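Local coordinates for protein-L-isoaspartate(D-aspartate) O-methyltransferase (Sulfolobus tokodaii, PDB 1VBF), which probably methylates L-isoaspartyl residues of age-damaged proteins with S-adenosyl-L-methionine, a step in their repair or degradation, at residues L127-E130 with E131-P134; L147-K150 with P151-L155. All coordinates share one frame; numbering follows the deposited sequence.

Contact 1 of 2, residues L127-E130 with E131-P134; sequences LGYE and EEKP
Glu131 lays its CG over one face of the Tyr129 ring, a CH-pi contact in the loop that leads from strand 118-122 to strand 135-140 of the Rossmann-like methyltransferase fold. It illustrates how the methylene part of an acidic side chain can serve as an apolar surface while its carboxylate carbon lies out past the rim, near Tyr129 CZ and OH. Glu131 CG stands 3.5 Å from the centroid of the Tyr129 ring, 20° off the ring normal, and is displaced toward the rim where Tyr129 CZ lies. The two side chains cross at about a right angle, with the plane of the carboxylate turned 32° from that of the ring. Tyr129 is set for this by its first torsion, with CG anti to the backbone N (chi1 -161°). Its ring also rests on Lys119 and Ile121 of strand 118-122 and on Val96 of strand 94-99, so it joins the loop to the sheet. With an alanine here, the Glu131 methylenes would probably lose their aromatic partner and a gap would open between the loop and these strands. Next in sequence, Glu132 brushes the same ring, its CG 4.0 Å from Tyr129 CE2, while its OE1 makes a salt bridge with Lys73. Lys133 turns to Glu130 instead: its N and Glu130 O are joined by a weak, poorly angled hydrogen bond whose acceptor is doubtfully placed. The two side chains run alongside each other, but their charges do not meet: Glu130 OE2 and Lys133 NZ are 5.9 Å apart. What touches is aliphatic on the lysine side, Lys133 CD lying 3.6 Å from Glu130 OE1.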
loop_
_atom_site.group_PDB
_atom_site.type_symbol
_atom_site.label_atom_id
_atom_site.label_comp_id
_atom_site.label_asym_id
_atom_site.label_seq_id
_atom_site.Cartn_x
_atom_site.Cartn_y
_atom_site.Cartn_z
ATOM N N LEU B 127 -2.105 -6.645 34.579
ATOM C CA LEU B 127 -2.217 -6.142 35.938
ATOM C C LEU B 127 -0.971 -6.515 36.726
ATOM O O LEU B 127 -0.761 -6.044 37.851
ATOM C CB LEU B 127 -3.443 -6.750 36.618
ATOM C CG LEU B 127 -4.731 -6.496 35.832
ATOM C CD1 LEU B 127 -5.882 -7.305 36.406
ATOM C CD2 LEU B 127 -5.032 -4.999 35.845
ATOM N N GLY B 128 -0.127 -7.342 36.124
ATOM C CA GLY B 128 1.050 -7.781 36.837
ATOM C C GLY B 128 0.505 -8.587 37.991
ATOM O O GLY B 128 -0.467 -9.315 37.805
ATOM N N TYR B 129 1.108 -8.456 39.170
ATOM C CA TYR B 129 0.659 -9.177 40.360
ATOM C C TYR B 129 1.047 -8.438 41.635
ATOM O O TYR B 129 2.105 -8.649 42.218
ATOM C CB TYR B 129 1.230 -10.591 40.405
ATOM C CG TYR B 129 0.444 -11.491 41.324
ATOM C CD1 TYR B 129 -0.892 -11.783 41.060
ATOM C CD2 TYR B 129 1.017 -12.021 42.483
ATOM C CE1 TYR B 129 -1.637 -12.571 41.916
ATOM C CE2 TYR B 129 0.273 -12.818 43.352
ATOM C CZ TYR B 129 -1.053 -13.085 43.063
ATOM O OH TYR B 129 -1.804 -13.841 43.922
ATOM N N GLU B 130 0.129 -7.564 42.032
ATOM C CA GLU B 130 0.232 -6.695 43.201
ATOM C C GLU B 130 0.741 -7.371 44.453
ATOM O O GLU B 130 1.692 -6.947 45.072
ATOM C CB GLU B 130 -1.149 -6.103 43.540
ATOM C CG GLU B 130 -1.315 -4.620 43.261
ATOM C CD GLU B 130 -0.202 -3.796 43.866
ATOM O OE1 GLU B 130 -0.035 -3.853 45.109
ATOM O OE2 GLU B 130 0.500 -3.093 43.097
ATOM N N GLU B 131 0.037 -8.433 44.808
ATOM C CA GLU B 131 0.226 -9.224 46.022
ATOM C C GLU B 131 1.592 -9.762 46.428
ATOM O O GLU B 131 1.778 -10.058 47.603
ATOM C CB GLU B 131 -0.815 -10.327 46.018
ATOM C CG GLU B 131 -1.646 -10.340 44.716
ATOM C CD GLU B 131 -3.115 -10.014 44.925
ATOM O OE1 GLU B 131 -3.723 -10.606 45.853
ATOM O OE2 GLU B 131 -3.656 -9.174 44.166
ATOM N N GLU B 132 2.544 -9.920 45.508
ATOM C CA GLU B 132 3.918 -10.317 45.877
ATOM C C GLU B 132 4.749 -9.163 45.341
ATOM O O GLU B 132 5.886 -9.311 44.898
ATOM C CB GLU B 132 4.318 -11.625 45.218
ATOM C CG GLU B 132 3.536 -12.838 45.671
ATOM C CD GLU B 132 3.812 -13.268 47.116
ATOM O OE1 GLU B 132 4.995 -13.483 47.481
ATOM O OE2 GLU B 132 2.828 -13.390 47.882
ATOM N N LYS B 133 4.110 -8.003 45.460
ATOM C CA LYS B 133 4.540 -6.714 44.972
ATOM C C LYS B 133 5.941 -6.381 44.615
ATOM O O LYS B 133 6.237 -6.299 43.432
ATOM C CB LYS B 133 4.041 -5.573 45.864
ATOM C CG LYS B 133 3.914 -4.275 45.076
ATOM C CD LYS B 133 3.391 -3.127 45.924
ATOM C CE LYS B 133 4.541 -2.434 46.648
ATOM N NZ LYS B 133 5.600 -1.911 45.710
ATOM N N PRO B 134 6.836 -6.186 45.589
ATOM C CA PRO B 134 8.191 -5.816 45.147
ATOM C C PRO B 134 8.911 -6.851 44.304
ATOM O O PRO B 134 9.242 -7.926 44.800
ATOM C CB PRO B 134 8.920 -5.514 46.459
ATOM C CG PRO B 134 7.821 -5.544 47.523
ATOM C CD PRO B 134 6.830 -6.532 47.010
#

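Contact 2 of 2, residues L147-K150 with P151-L155; sequences LLCK and PYEQL
The Tyr152 ring receives Leu147 over one face, where Leu147 CD1 comes to 4.1 Å from Tyr152 CD1; the ring also takes part in a cation-pi contact with Lys178, and its OH bonds to Gly180 O. The other flat groups belong to the same short helix, 149-154: the Glu153 carboxylate turns toward Cys149 and Lys150, while the Gln154 amide lies beside Lys150, NE2 3.6 Å from Lys150 CB, and bonds to Tyr129 N and Leu127 O. Leu148 sits at the N-cap position, and the first turns follow the i to i+4 pattern of an alpha-helix. Tyr152 N bonds to Leu148 O at 3.2 Å, and Gln154 N bonds to Lys150 O at 2.8 Å with the donor nearly on the line of the carbonyl. Pro151 falls within the first turn, where a proline's missing N-H costs no helical bond, and its ring packs against Leu148, Pro151 CD to Leu148 CB 3.7 Å. Behind it lie Val138 and Met161, which places this side of the helix against strands 135-140 and 159-165.

The outer side carries the subunit interface, where Cys149 SG forms a disulfide with Cys149 of the second subunit. Around that bridge the charges are exchanged: Lys150 NZ pairs with Glu153 OE2 of the second subunit, and Glu153 OE2 with its Lys150 NZ. Within the chain, Lys150 and Glu153 run side by side in the same direction, and their own salt bridge is long. Lys150 NZ is 3.8 Å from Glu153 OE1, whereas the aliphatic Lys150 CD lies nearer to that oxygen, at 3.3 Å.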
loop_
_atom_site.group_PDB
_atom_site.type_symbol
_atom_site.label_atom_id
_atom_site.label_comp_id
_atom_site.label_asym_id
_atom_site.label_seq_id
_atom_site.Cartn_x
_atom_site.Cartn_y
_atom_site.Cartn_z
ATOM N N LEU B 147 4.306 1.074 27.660
ATOM C CA LEU B 147 4.970 0.542 28.826
ATOM C C LEU B 147 3.869 0.030 29.759
ATOM O O LEU B 147 2.929 0.754 30.078
ATOM C CB LEU B 147 5.733 1.668 29.507
ATOM C CG LEU B 147 7.034 1.379 30.247
ATOM C CD1 LEU B 147 7.240 2.476 31.293
ATOM C CD2 LEU B 147 6.975 0.032 30.919
ATOM N N LEU B 148 3.975 -1.225 30.176
ATOM C CA LEU B 148 2.990 -1.795 31.073
ATOM C C LEU B 148 3.170 -1.158 32.436
ATOM O O LEU B 148 4.170 -1.342 33.111
ATOM C CB LEU B 148 3.154 -3.305 31.151
ATOM C CG LEU B 148 2.736 -4.000 29.865
ATOM C CD1 LEU B 148 3.210 -5.429 29.888
ATOM C CD2 LEU B 148 1.246 -3.928 29.725
ATOM N N CYS B 149 2.163 -0.397 32.816
ATOM C CA CYS B 149 2.102 0.347 34.050
ATOM C C CYS B 149 2.106 -0.443 35.366
ATOM O O CYS B 149 2.873 -0.125 36.267
ATOM C CB CYS B 149 0.875 1.217 33.916
ATOM S SG CYS B 149 0.191 2.170 35.301
ATOM N N LYS B 150 1.261 -1.457 35.500
ATOM C CA LYS B 150 1.241 -2.227 36.743
ATOM C C LYS B 150 2.590 -2.910 37.013
ATOM O O LYS B 150 3.167 -2.760 38.093
ATOM C CB LYS B 150 0.120 -3.276 36.723
ATOM C CG LYS B 150 -1.251 -2.690 36.673
ATOM C CD LYS B 150 -1.460 -1.706 37.802
ATOM C CE LYS B 150 -2.881 -1.179 37.786
ATOM N NZ LYS B 150 -3.204 -0.307 38.946
ATOM N N PRO B 151 3.106 -3.683 36.040
ATOM C CA PRO B 151 4.401 -4.343 36.259
ATOM C C PRO B 151 5.441 -3.297 36.669
ATOM O O PRO B 151 6.123 -3.442 37.679
ATOM C CB PRO B 151 4.713 -4.946 34.900
ATOM C CG PRO B 151 3.345 -5.244 34.348
ATOM C CD PRO B 151 2.559 -4.013 34.714
ATOM N N TYR B 152 5.540 -2.230 35.883
ATOM C CA TYR B 152 6.476 -1.170 36.191
ATOM C C TYR B 152 6.305 -0.644 37.622
ATOM O O TYR B 152 7.301 -0.369 38.302
ATOM C CB TYR B 152 6.326 -0.005 35.210
ATOM C CG TYR B 152 7.380 1.066 35.403
ATOM C CD1 TYR B 152 8.653 0.922 34.866
ATOM C CD2 TYR B 152 7.124 2.182 36.194
ATOM C CE1 TYR B 152 9.651 1.863 35.122
ATOM C CE2 TYR B 152 8.105 3.125 36.456
ATOM C CZ TYR B 152 9.370 2.968 35.927
ATOM O OH TYR B 152 10.350 3.904 36.227
ATOM N N GLU B 153 5.064 -0.490 38.085
ATOM C CA GLU B 153 4.862 0.018 39.443
ATOM C C GLU B 153 5.333 -1.025 40.446
ATOM O O GLU B 153 5.918 -0.698 41.475
ATOM C CB GLU B 153 3.386 0.329 39.726
ATOM C CG GLU B 153 2.712 1.241 38.723
ATOM C CD GLU B 153 1.228 1.449 39.020
ATOM O OE1 GLU B 153 0.502 0.451 39.280
ATOM O OE2 GLU B 153 0.792 2.625 38.977
ATOM N N GLN B 154 5.069 -2.287 40.137
ATOM C CA GLN B 154 5.460 -3.378 41.003
ATOM C C GLN B 154 6.995 -3.625 41.056
ATOM O O GLN B 154 7.503 -4.287 41.958
ATOM C CB GLN B 154 4.683 -4.622 40.568
ATOM C CG GLN B 154 3.200 -4.543 40.926
ATOM C CD GLN B 154 2.322 -5.454 40.087
ATOM O OE1 GLN B 154 2.698 -6.572 39.752
ATOM N NE2 GLN B 154 1.134 -4.979 39.758
ATOM N N LEU B 155 7.736 -3.072 40.106
ATOM C CA LEU B 155 9.193 -3.217 40.087
ATOM C C LEU B 155 9.848 -2.515 41.273
ATOM O O LEU B 155 9.336 -1.521 41.771
ATOM C CB LEU B 155 9.778 -2.589 38.823
ATOM C CG LEU B 155 10.334 -3.509 37.754
ATOM C CD1 LEU B 155 11.120 -2.686 36.755
ATOM C CD2 LEU B 155 11.223 -4.538 38.395
#

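How the contacts relate
The two contacts follow each other along the chain, either side of strand 135-140, their centres about 9 Å apart, and differ in how their charges are used. Contact 1 is a surface loop, where within the contact the charged ends of glutamates and lysine do not pair, and Glu132 finds its partner in Lys73. Contact 2 is largely buried, a helix between the sheet and the second subunit, where acid and base pair across the interface beside a disulfide. Gln154 of contact 2 ties them together: its OE1 probably accepts from Tyr129 N, and its NE2 probably donates to Leu127 O, 2.9 Å away. One buried amide thus appears to serve two backbone groups of the loop.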